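Side-chain contacts in SusD homolog (Bacteroides thetaiotaomicron, PDB 3EHM), which takes part in the use of mucin O-glycans by a gut bacterium, probably binding these glycans at the outer membrane: residues Y407-S412 and D482-E487; N62-F67 and P462-P467. All coordinates share one frame; numbering follows the deposited sequence.

How the contacts relate
The two contacts are neighbours, with centres about 7 Å apart, and their segments alternate along the chain, so that 407-412 falls between the partners of contact 2 and 462-467 between those of contact 1. The loop 462-467 joins them. Tyr407 OH lies 2.5 Å from Lys466 O, a probable hydrogen bond, and Arg484 NH1 lies 2.8 Å from Leu464 O in a weak one. Both segments of contact 1 therefore lean on the loop whose Leu464 makes contact 2. Contact 2 is buried, about 13 Å from the centre of the chain; contact 1 is nearer the surface, at about 19 Å.

Contact 1: Y407-S412 and D482-E487; sequences YNHDLS and DCRVPE
His409 and Arg484 come from opposite directions, the imidazole directing NE2 over one face of the guanidinium group. His409 NE2 lies 3.3 Å from Arg484 NH1 and 3.6 Å from Arg484 CZ. The two flat groups stand nearly perpendicular, 83° apart, so a ring nitrogen rests over the guanidinium plane instead of facing one of its N-H bonds. From the imidazole side, NH2 of Arg484 sits at the ring edge and in its plane, whereas NH1 approaches obliquely. The angle at NE2 and NH1 is too poor for a hydrogen bond, and this pair illustrates how two nitrogen-bearing groups can pack closely without one. A neighbouring cation of this kind would be expected to make protonation of His409 less favourable.

Length is what lets the side chains touch, since their CA atoms are 11.9 Å apart. Arg484 runs extended from CG to NE, and the imidazole of His409 is swung out with CG anti to the backbone N (chi1 -178°). In the next shell Gln529 accepts a hydrogen bond from Arg484 NH1 through OE1 and also touches the His409 side chain, which is consistent with Gln529 steadying the guanidinium beside the ring; Leu464 O accepts a second, weak bond from the same NH1. Just beyond His409 the chain bends in an Asx turn, where Ser412 N donates to Asp410 OD1 over 3.0 Å, on the anti side of that oxygen and 29° out of the carboxylate plane.

The contact thus ties the long loop between helices 384-388 and 429-445 to the loop between helices 472-475 and 495-498. Arg484 leans on Tyr456 of helix 449-459, and Val485 beside it reaches both that helix and Tyr63 of helix 60-63.

Contact 2: N62-F67 and P462-P467; sequences NYIGYF and PYLMKP
Leu464 presses its two methyl groups against the backbone of Ile64, just past the end of helix 60-63. Its CB points toward that backbone but remains short of it, with the bridging water 3.7 Å from Leu464 CB as a nearer companion. With CG anti to the carbonyl carbon (chi1 -46°), the branch faces the turn and both methyls make the contact. Leu464 CD1 lies 4.0 Å from Ile64 CA and also reaches the carbonyl oxygen of Tyr63. Leu464 CD2 goes farther along the chain, to 3.5 Å from Ile64 O, and meets Ile64 CB at 4.2 Å in the apolar part of the contact. The rest of the Ile64 side chain leads away, its CD1 lying over the centre of the Tyr66 ring.

This is a worked example of how a helix end is sealed. Gly65, with phi 82°, closes a Schellman motif in which its N donates to Asn62 O, and the carbonyls of Tyr63 and Ile64 find partners outside the helix. One water serves Tyr63 O, donating to it over 2.8 Å and to Met465 O over 2.9 Å, and so bridges the segments. Ile64 O, although a methyl of Leu464 lies against it, accepts a hydrogen bond from Tyr442 OH. An alanine in place of Leu464 lacks the branch and both its methyls, and would probably open a gap beside the Ile64 backbone, leaving the water as the main link between the segments.

The contact joins the end of helix 60-63 to the loop that follows helix 449-459. That helix supplies Ala452 and Trp453 against Ile64 and Tyr456 against Leu464, while Thr275 of helix 274-282 also touches Leu464, and Tyr66 packs on Leu445 of helix 429-445.

Contact 1: Y407-S412 and D482-E487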
loop_
_atom_site.group_PDB
_atom_site.type_symbol
_atom_site.label_atom_id
_atom_site.label_comp_id
_atom_site.label_asym_id
_atom_site.label_seq_id
_atom_site.Cartn_x
_atom_site.Cartn_y
_atom_site.Cartn_z
ATOM N N TYR A 407 4.865 -26.460 3.786
ATOM C CA TYR A 407 4.477 -25.497 2.767
ATOM C C TYR A 407 5.450 -25.480 1.603
ATOM O O TYR A 407 6.661 -25.601 1.784
ATOM C CB TYR A 407 4.413 -24.083 3.358
ATOM C CG TYR A 407 4.032 -23.021 2.343
ATOM C CD1 TYR A 407 2.697 -22.798 2.007
ATOM C CD2 TYR A 407 5.010 -22.263 1.697
ATOM C CE1 TYR A 407 2.343 -21.842 1.052
ATOM C CE2 TYR A 407 4.670 -21.307 0.738
ATOM C CZ TYR A 407 3.332 -21.101 0.423
ATOM O OH TYR A 407 2.985 -20.152 -0.511
ATOM N N ASN A 408 4.914 -25.321 0.402
ATOM C CA ASN A 408 5.753 -25.249 -0.777
ATOM C C ASN A 408 4.986 -24.600 -1.915
ATOM O O ASN A 408 3.780 -24.798 -2.070
ATOM C CB ASN A 408 6.224 -26.645 -1.196
ATOM C CG ASN A 408 5.119 -27.471 -1.812
ATOM O OD1 ASN A 408 4.691 -27.212 -2.935
ATOM N ND2 ASN A 408 4.643 -28.466 -1.077
ATOM N N HIS A 409 5.702 -23.803 -2.694
ATOM C CA HIS A 409 5.137 -23.133 -3.848
ATOM C C HIS A 409 6.295 -22.659 -4.707
ATOM O O HIS A 409 7.164 -21.921 -4.242
ATOM C CB HIS A 409 4.270 -21.944 -3.430
ATOM C CG HIS A 409 3.629 -21.243 -4.585
ATOM N ND1 HIS A 409 4.309 -20.343 -5.378
ATOM C CD2 HIS A 409 2.395 -21.364 -5.129
ATOM C CE1 HIS A 409 3.522 -19.943 -6.361
ATOM N NE2 HIS A 409 2.354 -20.548 -6.235
ATOM N N ASP A 410 6.320 -23.105 -5.957
ATOM C CA ASP A 410 7.381 -22.709 -6.860
ATOM C C ASP A 410 7.009 -21.387 -7.513
ATOM O O ASP A 410 6.269 -21.347 -8.495
ATOM C CB ASP A 410 7.605 -23.766 -7.936
ATOM C CG ASP A 410 8.880 -23.522 -8.710
ATOM O OD1 ASP A 410 9.375 -22.377 -8.674
ATOM O OD2 ASP A 410 9.387 -24.461 -9.351
ATOM N N LEU A 411 7.528 -20.305 -6.952
ATOM C CA LEU A 411 7.258 -18.965 -7.451
ATOM C C LEU A 411 7.884 -18.693 -8.822
ATOM O O LEU A 411 7.476 -17.763 -9.514
ATOM C CB LEU A 411 7.773 -17.938 -6.438
ATOM C CG LEU A 411 7.411 -16.466 -6.638
ATOM C CD1 LEU A 411 5.893 -16.294 -6.595
ATOM C CD2 LEU A 411 8.066 -15.637 -5.540
ATOM N N SER A 412 8.863 -19.502 -9.218
ATOM C CA SER A 412 9.545 -19.293 -10.498
ATOM C C SER A 412 8.719 -19.641 -11.725
ATOM O O SER A 412 8.915 -19.059 -12.791
ATOM C CB SER A 412 10.847 -20.102 -10.547
ATOM O OG SER A 412 10.578 -21.492 -10.631
ATOM N N ASP A 482 -8.710 -19.174 -7.586
ATOM C CA ASP A 482 -9.118 -17.867 -8.088
ATOM C C ASP A 482 -8.621 -16.749 -7.173
ATOM O O ASP A 482 -8.547 -15.590 -7.589
ATOM C CB ASP A 482 -10.641 -17.791 -8.199
ATOM C CG ASP A 482 -11.198 -18.749 -9.229
ATOM O OD1 ASP A 482 -10.881 -18.578 -10.426
ATOM O OD2 ASP A 482 -11.948 -19.673 -8.839
ATOM N N CYS A 483 -8.283 -17.100 -5.931
ATOM C CA CYS A 483 -7.802 -16.121 -4.962
ATOM C C CYS A 483 -6.587 -16.538 -4.140
ATOM O O CYS A 483 -6.614 -17.545 -3.425
ATOM C CB CYS A 483 -8.925 -15.728 -3.985
ATOM S SG CYS A 483 -10.229 -14.677 -4.689
ATOM N N ARG A 484 -5.520 -15.756 -4.249
ATOM C CA ARG A 484 -4.323 -15.990 -3.454
ATOM C C ARG A 484 -4.337 -14.903 -2.381
ATOM O O ARG A 484 -3.570 -14.951 -1.427
ATOM C CB ARG A 484 -3.058 -15.905 -4.310
ATOM C CG ARG A 484 -2.929 -17.086 -5.256
ATOM C CD ARG A 484 -1.549 -17.202 -5.881
ATOM N NE ARG A 484 -1.513 -18.348 -6.779
ATOM C CZ ARG A 484 -0.474 -18.692 -7.528
ATOM N NH1 ARG A 484 0.644 -17.978 -7.498
ATOM N NH2 ARG A 484 -0.567 -19.749 -8.324
ATOM N N VAL A 485 -5.232 -13.929 -2.559
ATOM C CA VAL A 485 -5.423 -12.825 -1.612
ATOM C C VAL A 485 -6.887 -12.403 -1.686
ATOM O O VAL A 485 -7.552 -12.657 -2.684
ATOM C CB VAL A 485 -4.561 -11.576 -1.962
ATOM C CG1 VAL A 485 -3.118 -11.980 -2.180
ATOM C CG2 VAL A 485 -5.118 -10.865 -3.191
ATOM N N PRO A 486 -7.419 -11.772 -0.625
ATOM C CA PRO A 486 -8.821 -11.357 -0.710
ATOM C C PRO A 486 -8.905 -10.234 -1.750
ATOM O O PRO A 486 -7.929 -9.507 -1.961
ATOM C CB PRO A 486 -9.124 -10.850 0.703
ATOM C CG PRO A 486 -8.160 -11.631 1.565
ATOM C CD PRO A 486 -6.899 -11.600 0.743
ATOM N N GLU A 487 -10.049 -10.100 -2.412
ATOM C CA GLU A 487 -10.219 -9.048 -3.411
ATOM C C GLU A 487 -10.554 -7.717 -2.730
ATOM O O GLU A 487 -10.425 -6.647 -3.331
ATOM C CB GLU A 487 -11.351 -9.406 -4.384
ATOM C CG GLU A 487 -11.101 -10.619 -5.282
ATOM C CD GLU A 487 -10.006 -10.396 -6.314
ATOM O OE1 GLU A 487 -9.673 -9.224 -6.606
ATOM O OE2 GLU A 487 -9.486 -11.401 -6.849
#

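Contact 2: N62-F67 and P462-P467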
loop_
_atom_site.group_PDB
_atom_site.type_symbol
_atom_site.label_atom_id
_atom_site.label_comp_id
_atom_site.label_asym_id
_atom_site.label_seq_id
_atom_site.Cartn_x
_atom_site.Cartn_y
_atom_site.Cartn_z
ATOM N N ASN A 62 0.558 -9.246 4.584
ATOM C CA ASN A 62 0.636 -10.689 4.743
ATOM C C ASN A 62 0.120 -11.368 3.476
ATOM O O ASN A 62 0.738 -12.307 2.976
ATOM C CB ASN A 62 -0.178 -11.111 5.973
ATOM C CG ASN A 62 -0.700 -12.537 5.884
ATOM O OD1 ASN A 62 0.065 -13.495 5.723
ATOM N ND2 ASN A 62 -2.015 -12.684 6.004
ATOM N N TYR A 63 -1.001 -10.874 2.950
ATOM C CA TYR A 63 -1.598 -11.436 1.742
ATOM C C TYR A 63 -0.604 -11.472 0.573
ATOM O O TYR A 63 -0.431 -12.506 -0.072
ATOM C CB TYR A 63 -2.815 -10.611 1.306
ATOM C CG TYR A 63 -3.912 -10.433 2.346
ATOM C CD1 TYR A 63 -4.755 -9.321 2.299
ATOM C CD2 TYR A 63 -4.108 -11.365 3.367
ATOM C CE1 TYR A 63 -5.763 -9.135 3.245
ATOM C CE2 TYR A 63 -5.115 -11.189 4.322
ATOM C CZ TYR A 63 -5.936 -10.068 4.253
ATOM O OH TYR A 63 -6.914 -9.865 5.200
ATOM N N ILE A 64 0.039 -10.336 0.303
ATOM C CA ILE A 64 0.980 -10.232 -0.811
ATOM C C ILE A 64 2.406 -10.680 -0.525
ATOM O O ILE A 64 3.283 -10.545 -1.374
ATOM C CB ILE A 64 1.031 -8.801 -1.362
ATOM C CG1 ILE A 64 1.542 -7.851 -0.275
ATOM C CG2 ILE A 64 -0.345 -8.399 -1.879
ATOM C CD1 ILE A 64 1.504 -6.405 -0.662
ATOM N N GLY A 65 2.656 -11.184 0.673
ATOM C CA GLY A 65 3.983 -11.687 0.973
ATOM C C GLY A 65 5.080 -10.733 1.388
ATOM O O GLY A 65 6.260 -11.100 1.323
ATOM N N TYR A 66 4.726 -9.511 1.776
ATOM C CA TYR A 66 5.733 -8.570 2.263
ATOM C C TYR A 66 6.125 -9.122 3.633
ATOM O O TYR A 66 7.293 -9.104 4.025
ATOM C CB TYR A 66 5.140 -7.172 2.488
ATOM C CG TYR A 66 5.237 -6.191 1.340
ATOM C CD1 TYR A 66 4.789 -4.882 1.502
ATOM C CD2 TYR A 66 5.779 -6.554 0.108
ATOM C CE1 TYR A 66 4.873 -3.956 0.473
ATOM C CE2 TYR A 66 5.871 -5.631 -0.936
ATOM C CZ TYR A 66 5.415 -4.334 -0.742
ATOM O OH TYR A 66 5.494 -3.406 -1.749
ATOM N N PHE A 67 5.117 -9.608 4.355
ATOM C CA PHE A 67 5.309 -10.154 5.695
ATOM C C PHE A 67 4.682 -11.528 5.840
ATOM O O PHE A 67 3.873 -11.947 5.011
ATOM C CB PHE A 67 4.663 -9.244 6.751
ATOM C CG PHE A 67 4.976 -7.791 6.579
ATOM C CD1 PHE A 67 3.986 -6.899 6.182
ATOM C CD2 PHE A 67 6.262 -7.317 6.785
ATOM C CE1 PHE A 67 4.274 -5.549 5.990
ATOM C CE2 PHE A 67 6.563 -5.971 6.597
ATOM C CZ PHE A 67 5.566 -5.084 6.198
ATOM N N PRO A 462 2.740 -8.719 -8.691
ATOM C CA PRO A 462 3.535 -9.847 -9.181
ATOM C C PRO A 462 2.864 -11.149 -8.753
ATOM O O PRO A 462 1.924 -11.128 -7.961
ATOM C CB PRO A 462 4.874 -9.639 -8.485
ATOM C CG PRO A 462 4.445 -9.112 -7.144
ATOM C CD PRO A 462 3.373 -8.100 -7.512
ATOM N N TYR A 463 3.324 -12.280 -9.283
ATOM C CA TYR A 463 2.751 -13.555 -8.878
ATOM C C TYR A 463 3.134 -13.730 -7.413
ATOM O O TYR A 463 4.234 -13.361 -7.008
ATOM C CB TYR A 463 3.309 -14.702 -9.727
ATOM C CG TYR A 463 2.863 -14.666 -11.177
ATOM C CD1 TYR A 463 1.651 -14.069 -11.542
ATOM C CD2 TYR A 463 3.633 -15.259 -12.179
ATOM C CE1 TYR A 463 1.219 -14.066 -12.872
ATOM C CE2 TYR A 463 3.209 -15.264 -13.509
ATOM C CZ TYR A 463 2.004 -14.665 -13.845
ATOM O OH TYR A 463 1.587 -14.668 -15.151
ATOM N N LEU A 464 2.231 -14.297 -6.623
ATOM C CA LEU A 464 2.472 -14.457 -5.197
ATOM C C LEU A 464 2.521 -15.895 -4.718
ATOM O O LEU A 464 1.991 -16.800 -5.363
ATOM C CB LEU A 464 1.370 -13.749 -4.407
ATOM C CG LEU A 464 0.968 -12.342 -4.845
ATOM C CD1 LEU A 464 -0.324 -11.950 -4.150
ATOM C CD2 LEU A 464 2.079 -11.361 -4.528
HETATM N N MSE A 465 3.159 -16.088 -3.568
HETATM C CA MSE A 465 3.222 -17.399 -2.939
HETATM C C MSE A 465 1.770 -17.607 -2.514
HETATM O O MSE A 465 1.136 -16.678 -2.011
HETATM C CB MSE A 465 4.123 -17.355 -1.697
HETATM C CG MSE A 465 5.606 -17.139 -1.990
HETATM SE SE MSE A 465 6.518 -18.792 -2.422
HETATM C CE MSE A 465 8.347 -18.148 -2.434
ATOM N N LYS A 466 1.240 -18.807 -2.720
ATOM C CA LYS A 466 -0.147 -19.090 -2.362
ATOM C C LYS A 466 -0.331 -19.142 -0.851
ATOM O O LYS A 466 0.600 -19.459 -0.115
ATOM C CB LYS A 466 -0.575 -20.427 -2.969
ATOM C CG LYS A 466 0.175 -21.609 -2.383
ATOM C CD LYS A 466 -0.110 -22.904 -3.126
ATOM C CE LYS A 466 0.721 -24.040 -2.545
ATOM N NZ LYS A 466 1.107 -25.027 -3.599
ATOM N N PRO A 467 -1.543 -18.838 -0.365
ATOM C CA PRO A 467 -1.769 -18.877 1.080
ATOM C C PRO A 467 -1.555 -20.284 1.637
ATOM O O PRO A 467 -1.892 -21.273 0.996
ATOM C CB PRO A 467 -3.213 -18.397 1.217
ATOM C CG PRO A 467 -3.843 -18.825 -0.085
ATOM C CD PRO A 467 -2.777 -18.473 -1.085
HETATM O O HOH W 1 1.778 -14.133 -0.798
#